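Local coordinates for putative mannose-6-phosphate isomerase YvyI (Bacillus subtilis, PDB 1QWR), which probably catalyses the zinc-dependent interconversion of D-mannose 6-phosphate and D-fructose 6-phosphate, at residues A[94-98]-A[199-203]; A[100-104]-A[172-176]; A[106-111]-A[192-196]; A[117-123]-A[166-172]. All coordinates share one frame; numbering follows the deposited sequence.

Contact 1. Residues A[94-98]-A[199-203]. With SO4 (sulfate ion), chain C.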
# COMPACT_ATOMS: atom_id res chain seq x y z
N GLU A 94 -12.65 3.67 11.24
CA GLU A 94 -13.92 2.96 11.12
C GLU A 94 -13.80 1.95 9.97
O GLU A 94 -12.78 1.92 9.27
CB GLU A 94 -15.07 3.94 10.84
CG GLU A 94 -15.34 4.99 11.94
CD GLU A 94 -15.67 4.38 13.29
OE1 GLU A 94 -16.27 3.28 13.33
OE2 GLU A 94 -15.34 5.00 14.33
N ASP A 95 -14.83 1.13 9.76
CA ASP A 95 -14.80 0.12 8.69
C ASP A 95 -14.71 0.71 7.29
O ASP A 95 -15.33 1.75 7.00
CB ASP A 95 -16.07 -0.75 8.73
CG ASP A 95 -16.17 -1.61 9.98
OD1 ASP A 95 -15.16 -2.14 10.46
OD2 ASP A 95 -17.31 -1.79 10.45
N THR A 96 -13.96 0.07 6.39
CA THR A 96 -13.93 0.60 5.03
C THR A 96 -15.01 -0.16 4.28
O THR A 96 -15.56 -1.14 4.79
CB THR A 96 -12.58 0.40 4.29
OG1 THR A 96 -12.39 -1.00 4.04
CG2 THR A 96 -11.42 0.94 5.11
N SER A 97 -15.31 0.27 3.06
CA SER A 97 -16.34 -0.39 2.26
C SER A 97 -15.97 -1.81 1.86
O SER A 97 -14.79 -2.17 1.85
CB SER A 97 -16.62 0.44 1.00
OG SER A 97 -15.53 0.38 0.09
N ILE A 98 -16.97 -2.63 1.56
CA ILE A 98 -16.71 -4.01 1.13
C ILE A 98 -16.50 -3.80 -0.37
O ILE A 98 -17.33 -3.16 -1.04
CB ILE A 98 -17.91 -4.94 1.42
CG1 ILE A 98 -18.10 -5.05 2.93
CG2 ILE A 98 -17.66 -6.31 0.84
CD1 ILE A 98 -19.22 -5.97 3.36
N ASP A 199 -21.31 -0.10 1.68
CA ASP A 199 -20.63 0.93 2.46
C ASP A 199 -21.39 1.31 3.72
O ASP A 199 -21.34 2.46 4.17
CB ASP A 199 -20.39 2.17 1.60
CG ASP A 199 -19.38 3.13 2.23
OD1 ASP A 199 -18.42 2.64 2.85
OD2 ASP A 199 -19.53 4.36 2.08
N TYR A 200 -22.12 0.34 4.27
CA TYR A 200 -22.86 0.53 5.50
C TYR A 200 -23.86 1.69 5.50
O TYR A 200 -24.19 2.22 6.55
CB TYR A 200 -21.85 0.69 6.64
CG TYR A 200 -20.93 -0.50 6.78
CD1 TYR A 200 -21.38 -1.68 7.38
CD2 TYR A 200 -19.64 -0.48 6.25
CE1 TYR A 200 -20.55 -2.81 7.44
CE2 TYR A 200 -18.81 -1.60 6.31
CZ TYR A 200 -19.27 -2.76 6.91
OH TYR A 200 -18.47 -3.87 6.98
N ASP A 201 -24.33 2.06 4.31
CA ASP A 201 -25.30 3.16 4.15
C ASP A 201 -24.86 4.48 4.79
O ASP A 201 -25.69 5.23 5.32
CB ASP A 201 -26.65 2.75 4.73
CG ASP A 201 -27.21 1.50 4.06
OD1 ASP A 201 -27.49 1.57 2.85
OD2 ASP A 201 -27.36 0.47 4.75
N ARG A 202 -23.57 4.77 4.71
CA ARG A 202 -23.03 5.99 5.30
C ARG A 202 -23.04 7.19 4.37
O ARG A 202 -23.04 7.04 3.15
CB ARG A 202 -21.61 5.75 5.78
CG ARG A 202 -21.53 4.77 6.92
CD ARG A 202 -20.08 4.51 7.32
NE ARG A 202 -19.33 3.80 6.28
CZ ARG A 202 -18.12 3.29 6.47
NH1 ARG A 202 -17.54 3.41 7.66
NH2 ARG A 202 -17.51 2.61 5.50
N LEU A 203 -23.04 8.38 4.96
CA LEU A 203 -23.03 9.62 4.21
C LEU A 203 -21.65 10.26 4.34
O LEU A 203 -21.00 10.12 5.38
CB LEU A 203 -24.08 10.60 4.75
CG LEU A 203 -25.55 10.21 4.60
CD1 LEU A 203 -25.88 9.95 3.13
CD2 LEU A 203 -25.84 8.98 5.43
S SO4 C . -12.86 2.70 0.47
O1 SO4 C . -13.88 2.09 1.35
O2 SO4 C . -12.68 4.11 0.81
O3 SO4 C . -13.25 2.55 -0.94
O4 SO4 C . -11.58 1.99 0.69
O HOH W 1 -15.80 -3.31 6.44

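Contact 2. Residues A[100-104]-A[172-176]. With ZN (zinc ion), chain E.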
# COMPACT_ATOMS: atom_id res chain seq x y z
N VAL A 100 -14.04 -4.92 -4.27
CA VAL A 100 -13.21 -5.79 -5.10
C VAL A 100 -12.46 -4.89 -6.10
O VAL A 100 -13.01 -3.89 -6.58
CB VAL A 100 -14.05 -6.83 -5.89
CG1 VAL A 100 -15.15 -6.13 -6.66
CG2 VAL A 100 -13.17 -7.60 -6.86
N HIS A 101 -11.21 -5.25 -6.40
CA HIS A 101 -10.42 -4.49 -7.37
C HIS A 101 -10.28 -5.36 -8.60
O HIS A 101 -10.05 -6.55 -8.49
CB HIS A 101 -9.00 -4.19 -6.84
CG HIS A 101 -9.00 -3.36 -5.60
ND1 HIS A 101 -9.48 -2.07 -5.58
CD2 HIS A 101 -8.53 -3.62 -4.36
CE1 HIS A 101 -9.32 -1.57 -4.36
NE2 HIS A 101 -8.74 -2.49 -3.61
N PRO A 102 -10.42 -4.76 -9.79
CA PRO A 102 -10.29 -5.54 -11.02
C PRO A 102 -8.83 -5.83 -11.34
O PRO A 102 -7.91 -5.20 -10.78
CB PRO A 102 -10.92 -4.64 -12.06
CG PRO A 102 -10.52 -3.27 -11.59
CD PRO A 102 -10.80 -3.36 -10.09
N ASP A 103 -8.62 -6.79 -12.25
CA ASP A 103 -7.28 -7.13 -12.68
C ASP A 103 -6.92 -6.18 -13.82
O ASP A 103 -7.75 -5.34 -14.20
CB ASP A 103 -7.22 -8.62 -13.11
CG ASP A 103 -7.96 -8.91 -14.42
OD1 ASP A 103 -8.77 -8.08 -14.86
OD2 ASP A 103 -7.74 -9.99 -14.99
N ASP A 104 -5.71 -6.28 -14.37
CA ASP A 104 -5.28 -5.38 -15.43
C ASP A 104 -6.20 -5.40 -16.67
O ASP A 104 -6.47 -4.36 -17.30
CB ASP A 104 -3.86 -5.71 -15.90
CG ASP A 104 -2.80 -5.38 -14.86
OD1 ASP A 104 -3.09 -4.64 -13.89
OD2 ASP A 104 -1.64 -5.86 -15.03
N SER A 172 -6.07 -9.23 -7.10
CA SER A 172 -7.22 -8.52 -7.66
C SER A 172 -8.29 -9.62 -7.83
O SER A 172 -7.95 -10.81 -8.04
CB SER A 172 -6.86 -7.92 -9.01
OG SER A 172 -6.39 -8.92 -9.89
N GLY A 173 -9.55 -9.23 -7.71
CA GLY A 173 -10.66 -10.18 -7.81
C GLY A 173 -11.11 -10.64 -6.43
O GLY A 173 -12.11 -11.35 -6.29
N THR A 174 -10.36 -10.27 -5.39
CA THR A 174 -10.69 -10.69 -4.02
C THR A 174 -11.67 -9.73 -3.37
O THR A 174 -11.42 -8.53 -3.32
CB THR A 174 -9.42 -10.75 -3.13
OG1 THR A 174 -8.45 -11.62 -3.73
CG2 THR A 174 -9.76 -11.25 -1.73
N LEU A 175 -12.78 -10.26 -2.86
CA LEU A 175 -13.76 -9.43 -2.17
C LEU A 175 -13.14 -9.19 -0.81
O LEU A 175 -12.72 -10.14 -0.14
CB LEU A 175 -15.09 -10.18 -2.02
CG LEU A 175 -16.23 -9.35 -1.44
CD1 LEU A 175 -16.62 -8.24 -2.41
CD2 LEU A 175 -17.41 -10.27 -1.16
N HIS A 176 -13.07 -7.94 -0.39
CA HIS A 176 -12.42 -7.65 0.88
C HIS A 176 -12.78 -6.30 1.48
O HIS A 176 -13.53 -5.51 0.89
CB HIS A 176 -10.90 -7.66 0.70
CG HIS A 176 -10.42 -6.57 -0.20
ND1 HIS A 176 -10.55 -6.61 -1.57
CD2 HIS A 176 -9.89 -5.35 0.08
CE1 HIS A 176 -10.14 -5.47 -2.09
NE2 HIS A 176 -9.74 -4.69 -1.11
ZN ZN E . -8.44 -2.48 -1.12
O HOH W 2 -9.60 -7.09 -5.04
O HOH W 3 -6.95 -0.54 -2.00

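Contact 3. Residues A[106-111]-A[192-196]. With SO4 (sulfate ion), chain C.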
# COMPACT_ATOMS: atom_id res chain seq x y z
N TYR A 106 -9.55 -6.30 -16.93
CA TYR A 106 -10.84 -5.68 -16.69
C TYR A 106 -10.74 -4.19 -16.46
O TYR A 106 -11.59 -3.43 -16.93
CB TYR A 106 -11.55 -6.32 -15.50
CG TYR A 106 -13.03 -6.00 -15.47
CD1 TYR A 106 -13.95 -6.81 -16.15
CD2 TYR A 106 -13.51 -4.89 -14.78
CE1 TYR A 106 -15.32 -6.52 -16.15
CE2 TYR A 106 -14.89 -4.58 -14.76
CZ TYR A 106 -15.79 -5.40 -15.45
OH TYR A 106 -17.14 -5.11 -15.47
N ALA A 107 -9.71 -3.78 -15.72
CA ALA A 107 -9.51 -2.36 -15.43
C ALA A 107 -9.23 -1.59 -16.71
O ALA A 107 -9.78 -0.52 -16.93
CB ALA A 107 -8.33 -2.18 -14.45
N GLY A 108 -8.36 -2.15 -17.54
CA GLY A 108 -8.01 -1.50 -18.79
C GLY A 108 -9.22 -1.40 -19.70
O GLY A 108 -9.45 -0.37 -20.31
N GLU A 109 -10.00 -2.47 -19.77
CA GLU A 109 -11.20 -2.49 -20.61
C GLU A 109 -12.34 -1.61 -20.13
O GLU A 109 -13.02 -0.96 -20.94
CB GLU A 109 -11.73 -3.93 -20.74
CG GLU A 109 -10.84 -4.83 -21.59
CD GLU A 109 -10.68 -4.28 -23.00
OE1 GLU A 109 -11.70 -4.20 -23.71
OE2 GLU A 109 -9.55 -3.92 -23.38
N ASN A 110 -12.55 -1.57 -18.82
CA ASN A 110 -13.66 -0.81 -18.26
C ASN A 110 -13.33 0.50 -17.56
O ASN A 110 -14.24 1.28 -17.26
CB ASN A 110 -14.45 -1.70 -17.31
CG ASN A 110 -15.01 -2.92 -18.00
OD1 ASN A 110 -16.14 -2.90 -18.49
ND2 ASN A 110 -14.21 -3.98 -18.07
N GLU A 111 -12.05 0.74 -17.29
CA GLU A 111 -11.65 1.97 -16.60
C GLU A 111 -10.63 2.75 -17.41
O GLU A 111 -9.69 3.33 -16.86
CB GLU A 111 -11.08 1.66 -15.19
CG GLU A 111 -12.01 0.88 -14.24
CD GLU A 111 -13.42 1.45 -14.16
OE1 GLU A 111 -13.58 2.68 -14.08
OE2 GLU A 111 -14.38 0.65 -14.16
N ASP A 192 -6.45 3.24 -9.03
CA ASP A 192 -7.46 3.70 -8.08
C ASP A 192 -8.77 3.02 -8.44
O ASP A 192 -9.85 3.51 -8.11
CB ASP A 192 -7.60 5.23 -8.15
CG ASP A 192 -8.40 5.82 -6.99
OD1 ASP A 192 -8.35 5.29 -5.86
OD2 ASP A 192 -9.07 6.86 -7.22
N ALA A 193 -8.67 1.88 -9.12
CA ALA A 193 -9.85 1.11 -9.56
C ALA A 193 -10.47 0.30 -8.43
O ALA A 193 -9.93 -0.73 -7.99
CB ALA A 193 -9.47 0.21 -10.71
N THR A 194 -11.64 0.77 -7.97
CA THR A 194 -12.34 0.13 -6.87
C THR A 194 -13.83 -0.01 -7.12
O THR A 194 -14.49 0.96 -7.47
CB THR A 194 -12.16 0.94 -5.58
OG1 THR A 194 -10.77 1.00 -5.26
CG2 THR A 194 -12.94 0.31 -4.43
N TYR A 195 -14.36 -1.21 -6.91
CA TYR A 195 -15.79 -1.47 -7.09
C TYR A 195 -16.37 -1.82 -5.72
O TYR A 195 -16.06 -2.88 -5.17
CB TYR A 195 -16.02 -2.62 -8.09
CG TYR A 195 -15.40 -2.38 -9.46
CD1 TYR A 195 -15.42 -1.11 -10.05
CD2 TYR A 195 -14.81 -3.43 -10.18
CE1 TYR A 195 -14.86 -0.89 -11.32
CE2 TYR A 195 -14.26 -3.22 -11.44
CZ TYR A 195 -14.29 -1.96 -12.00
OH TYR A 195 -13.74 -1.76 -13.25
N ARG A 196 -17.18 -0.93 -5.17
CA ARG A 196 -17.78 -1.16 -3.85
C ARG A 196 -19.10 -1.90 -3.96
O ARG A 196 -19.88 -1.62 -4.88
CB ARG A 196 -18.09 0.15 -3.15
CG ARG A 196 -16.94 1.09 -3.04
CD ARG A 196 -17.24 2.18 -2.03
NE ARG A 196 -16.16 3.15 -2.00
CZ ARG A 196 -16.12 4.25 -2.74
NH1 ARG A 196 -17.11 4.51 -3.58
NH2 ARG A 196 -15.09 5.06 -2.65
S SO4 C . -12.86 2.70 0.47
O1 SO4 C . -13.88 2.09 1.35
O2 SO4 C . -12.68 4.11 0.81
O3 SO4 C . -13.25 2.55 -0.94
O4 SO4 C . -11.58 1.99 0.69

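Contact 4. Residues A[117-123]-A[166-172]. With ZN (zinc ion), chain E.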
# COMPACT_ATOMS: atom_id res chain seq x y z
N LYS A 117 -5.63 -3.69 -9.64
CA LYS A 117 -5.12 -3.35 -8.31
C LYS A 117 -4.90 -4.55 -7.36
O LYS A 117 -5.63 -4.74 -6.38
CB LYS A 117 -6.03 -2.30 -7.63
CG LYS A 117 -5.44 -1.43 -6.49
CD LYS A 117 -6.42 -0.21 -6.31
CE LYS A 117 -6.11 0.76 -5.22
NZ LYS A 117 -6.36 0.20 -3.89
N THR A 118 -3.92 -5.37 -7.69
CA THR A 118 -3.52 -6.44 -6.79
C THR A 118 -2.79 -5.63 -5.71
O THR A 118 -2.15 -4.62 -6.03
CB THR A 118 -2.57 -7.41 -7.50
OG1 THR A 118 -3.36 -8.28 -8.32
CG2 THR A 118 -1.76 -8.25 -6.49
N GLU A 119 -2.89 -6.03 -4.44
CA GLU A 119 -2.27 -5.28 -3.37
C GLU A 119 -1.96 -6.17 -2.17
O GLU A 119 -2.24 -7.37 -2.19
CB GLU A 119 -3.22 -4.16 -2.92
CG GLU A 119 -4.55 -4.74 -2.43
CD GLU A 119 -5.55 -3.69 -2.02
OE1 GLU A 119 -5.43 -2.54 -2.47
OE2 GLU A 119 -6.47 -4.03 -1.24
N CYS A 120 -1.36 -5.59 -1.15
CA CYS A 120 -1.06 -6.35 0.05
C CYS A 120 -1.04 -5.41 1.26
O CYS A 120 -0.87 -4.18 1.13
CB CYS A 120 0.26 -7.11 -0.12
SG CYS A 120 1.71 -6.02 -0.21
N TRP A 121 -1.24 -6.00 2.43
CA TRP A 121 -1.30 -5.23 3.66
C TRP A 121 -0.33 -5.71 4.71
O TRP A 121 -0.24 -6.91 4.98
CB TRP A 121 -2.69 -5.32 4.29
CG TRP A 121 -3.80 -4.87 3.45
CD1 TRP A 121 -3.83 -3.79 2.63
CD2 TRP A 121 -5.11 -5.46 3.38
NE1 TRP A 121 -5.07 -3.66 2.05
CE2 TRP A 121 -5.87 -4.68 2.49
CE3 TRP A 121 -5.70 -6.58 3.99
CZ2 TRP A 121 -7.20 -4.98 2.18
CZ3 TRP A 121 -7.03 -6.88 3.69
CH2 TRP A 121 -7.76 -6.09 2.79
N TYR A 122 0.40 -4.77 5.29
CA TYR A 122 1.26 -5.09 6.41
C TYR A 122 0.57 -4.36 7.55
O TYR A 122 0.38 -3.15 7.50
CB TYR A 122 2.68 -4.53 6.27
CG TYR A 122 3.45 -4.69 7.56
CD1 TYR A 122 3.88 -5.95 7.97
CD2 TYR A 122 3.67 -3.59 8.42
CE1 TYR A 122 4.51 -6.12 9.21
CE2 TYR A 122 4.30 -3.76 9.66
CZ TYR A 122 4.72 -5.03 10.05
OH TYR A 122 5.28 -5.24 11.30
N ILE A 123 0.19 -5.11 8.58
CA ILE A 123 -0.49 -4.50 9.71
C ILE A 123 0.54 -3.91 10.68
O ILE A 123 1.21 -4.64 11.42
CB ILE A 123 -1.36 -5.53 10.45
CG1 ILE A 123 -2.30 -6.24 9.46
CG2 ILE A 123 -2.13 -4.84 11.60
CD1 ILE A 123 -3.28 -5.29 8.70
N ASP A 166 1.13 -8.80 11.11
CA ASP A 166 0.55 -9.66 10.08
C ASP A 166 0.73 -9.12 8.66
O ASP A 166 0.79 -7.91 8.45
CB ASP A 166 -0.96 -9.83 10.31
CG ASP A 166 -1.30 -10.88 11.36
OD1 ASP A 166 -0.38 -11.53 11.89
OD2 ASP A 166 -2.50 -11.04 11.64
N PHE A 167 0.75 -10.03 7.68
CA PHE A 167 0.86 -9.62 6.28
C PHE A 167 -0.18 -10.38 5.49
O PHE A 167 -0.30 -11.59 5.64
CB PHE A 167 2.24 -9.93 5.69
CG PHE A 167 2.38 -9.52 4.24
CD1 PHE A 167 2.87 -8.25 3.90
CD2 PHE A 167 2.05 -10.40 3.21
CE1 PHE A 167 3.02 -7.87 2.54
CE2 PHE A 167 2.20 -10.03 1.86
CZ PHE A 167 2.69 -8.76 1.54
N TYR A 168 -0.94 -9.66 4.66
CA TYR A 168 -1.96 -10.28 3.82
C TYR A 168 -1.80 -9.88 2.37
O TYR A 168 -1.68 -8.70 2.05
CB TYR A 168 -3.37 -9.90 4.29
CG TYR A 168 -3.68 -10.38 5.68
CD1 TYR A 168 -3.41 -9.59 6.78
CD2 TYR A 168 -4.13 -11.69 5.89
CE1 TYR A 168 -3.57 -10.08 8.09
CE2 TYR A 168 -4.29 -12.19 7.19
CZ TYR A 168 -4.00 -11.39 8.28
OH TYR A 168 -4.08 -11.90 9.56
N TYR A 169 -1.82 -10.86 1.48
CA TYR A 169 -1.71 -10.60 0.05
C TYR A 169 -3.14 -10.61 -0.47
O TYR A 169 -3.92 -11.52 -0.14
CB TYR A 169 -0.87 -11.69 -0.60
CG TYR A 169 -0.60 -11.46 -2.06
CD1 TYR A 169 0.31 -10.49 -2.46
CD2 TYR A 169 -1.21 -12.23 -3.03
CE1 TYR A 169 0.61 -10.29 -3.80
CE2 TYR A 169 -0.92 -12.04 -4.38
CZ TYR A 169 0.00 -11.08 -4.76
OH TYR A 169 0.35 -10.94 -6.07
N VAL A 170 -3.50 -9.61 -1.28
CA VAL A 170 -4.87 -9.47 -1.79
C VAL A 170 -4.90 -9.41 -3.31
O VAL A 170 -4.89 -8.34 -3.91
CB VAL A 170 -5.53 -8.18 -1.24
CG1 VAL A 170 -7.04 -8.21 -1.52
CG2 VAL A 170 -5.26 -8.06 0.26
N PRO A 171 -4.96 -10.58 -3.96
CA PRO A 171 -4.99 -10.64 -5.42
C PRO A 171 -6.20 -9.86 -5.93
O PRO A 171 -7.23 -9.83 -5.27
CB PRO A 171 -5.14 -12.13 -5.71
CG PRO A 171 -4.52 -12.79 -4.51
CD PRO A 171 -4.97 -11.93 -3.37
N SER A 172 -6.07 -9.23 -7.10
CA SER A 172 -7.22 -8.52 -7.66
C SER A 172 -8.29 -9.62 -7.83
O SER A 172 -7.95 -10.81 -8.04
CB SER A 172 -6.86 -7.92 -9.01
OG SER A 172 -6.39 -8.92 -9.89
ZN ZN E . -8.44 -2.48 -1.12
O HOH W 4 -6.90 -6.61 -4.83
O HOH W 5 -4.01 -7.06 -10.83
O HOH W 3 -6.95 -0.54 -2.00

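Contact 1. Residues A[94-98]-A[199-203]
Arg202 meets Asp95 end-on: both terminal nitrogens of the guanidinium converge on a single backbone oxygen, with NH1 and NH2 each 2.8 Å from Asp95 O. That oxygen lies close to the guanidinium plane, but NH1 reaches it within the carbonyl plane and NH2 from above. The other edge turns back on its own loop, where NH2 makes a salt bridge to Asp199 OD1 (2.8 Å) and NE a longer bond to Asp199 O. A bend at chi3 (-67°) turns the head of Arg202 between these acceptors, and the four bonds should fix its rotation. One guanidinium face lies against Tyr200 CD2. The Tyr200 and Asp95 side chains run at about a right angle, yet the ring and carboxylate planes are only 36° apart; Tyr200 CE2 stands 3.8 Å from Asp95 CB, while Thr96 O sits at the ring edge and a water joins it to Tyr200 OH. Beside the salt bridge, Asp199 OD1 approaches Ser97 CB at 3.4 Å, and Ser97 presents both N and OG to sulfate O1, OG at 2.7 Å. Lys18, Lys99 and Arg210 also bind this sulfate, probably from the crystallisation liquor, which may mark the substrate phosphate site. Asp199 OD2 pairs with Arg210, and Asp95 OD1 accepts from Lys180 N. The contact ties the loop between strands 85-92 and 98-100 to that joining strand 195-198 to helix 214-220.

Contact 2. Residues A[100-104]-A[172-176]
Val100 CG2 rests on the backbone of Gly173, 3.7 Å from Gly173 C, at the start of two loops that bring together both histidines of the zinc site in this cupin-family enzyme. His101 O accepts from Gly173 N (2.8 Å) with the donor nearly along the C=O axis, whereas His101 N donates to a water, which in turn donates a hydrogen bond to Thr174 O. Just past strand 98-100, His101 puts NE2 2.5 Å from zinc, and its second ring nitrogen, ND1, is hydrogen-bonded to Ala193 O. Pro102 O and His101 O both border Ser172 CB, and Asp103 CB packs on Ser172 OG at 3.3 Å. Asp103 is also the N-cap of helix 104-110, its OD1 taking Tyr106 N. His176, its CG set between the backbone N and the carbonyl carbon (chi1 65°), turns its ring to bind zinc through NE2 at 2.6 Å; Glu119 and a water complete the observed ligands. The imidazole planes are inclined at 44°, with His101 CD2 at the edge of the His176 ring, 3.3 Å from His176 CE1. His176 ND1 is held by Thr174 O, which lies in the imidazole plane at 2.7 Å, with an N-H...O angle of 167°.

Contact 3. Residues A[106-111]-A[192-196]
The last turn of helix 104-110 faces the short run 192-196, which enters strand 195-198 at Tyr195; no backbone hydrogen bond joins the two, and side chains make the contact. Tyr195 reaches across to Glu111, the first residue past the helix, and its OH donates to Glu111 OE2 at 2.7 Å. The hydroxyl meets OE2 on its anti side, 24° out of the carboxylate plane. With CG anti to the carbonyl carbon (chi1 -57°), Glu111 sets CG 3.3 Å from Tyr195 OH, and the bend at the next bond brings the carboxylate round to the hydroxyl. Lys216 of helix 214-220 forms a salt bridge with the same oxygen. The helix and strand are thereby joined beside the zinc-binding core of the cupin-family domain. The two tyrosine rings touch by their edges, planes at 83°, with Tyr106 CE2 3.6 Å from Tyr195 CE2 and Tyr195 OH near the plane of the Tyr106 ring. Over the centre of the Tyr106 ring sits Asn110 ND2, 3.1 Å above the plane, while the same nitrogen donates to Tyr106 O. On the opposite side of the strand, Arg196, probably an active-site residue, sends NE to sulfate O3 at 3.2 Å.

Contact 4. Residues A[117-123]-A[166-172]
Glu119 and Val170 run alongside each other on one face of the sheet, a hydrogen-bonded pair of the antiparallel strands in this cupin-family domain. Glu119 CG is 3.8 Å from Val170 CB, and beyond it the extended chain carries OE2 to the zinc ion at 2.5 Å. Lys117 NZ forms a salt bridge with Glu119 OE1, and the hydrogen bond within it is weak. Strands 119-123 and 167-170 run at 168° to each other, and this backbone pairing probably helps to position the zinc ligand: Val170 N donates to Glu119 O, Glu119 N to Val170 O, and Trp121 and Tyr168 exchange a second such pair. Ile123 N to Asp166 O extends the pairing beyond strand 167-170. On the zinc-facing side, Val170 CG2 sits over the six-membered ring of Trp121, 3.8 Å from its centroid and almost on the ring normal, a CH-pi contact. Trp121 NE1 bonds to Glu186, and its ring meets that of the zinc ligand His176. The other side carries Cys120, Tyr122, Phe167 and Tyr169. Phe167, with CG anti to the backbone N (chi1 180°), brings its CZ to 3.4 Å from Cys120 CB, and the Cys120 sulfur meets the ring obliquely. Ser172 N donates to Thr118 OG1 at 3.1 Å, and a water 2.9 Å from Thr118 OG1 also bonds to Ser172 OG.

Contacts 2 and 4 share the zinc ion and Ser172, their centres 11 Å apart: contact 2 supplies His101 and His176, contact 4 Glu119. Contact 3 lies about 9 Å from contact 2, centre to centre, and is joined to it by pairing of strand 98-100 with strand 195-198. Contact 1, its centre about 18 Å from that of contact 2, packs on it through Ile98 and Leu175 and meets contact 3 at the sulfate. Along the chain, contact 1 spans the other three, the segments of contacts 2 and 3 alternate, and contact 4, on strands 119-126 and 167-170, lies within both their spans. The metal and a probable phosphate-binding site thus lie along one active-site region.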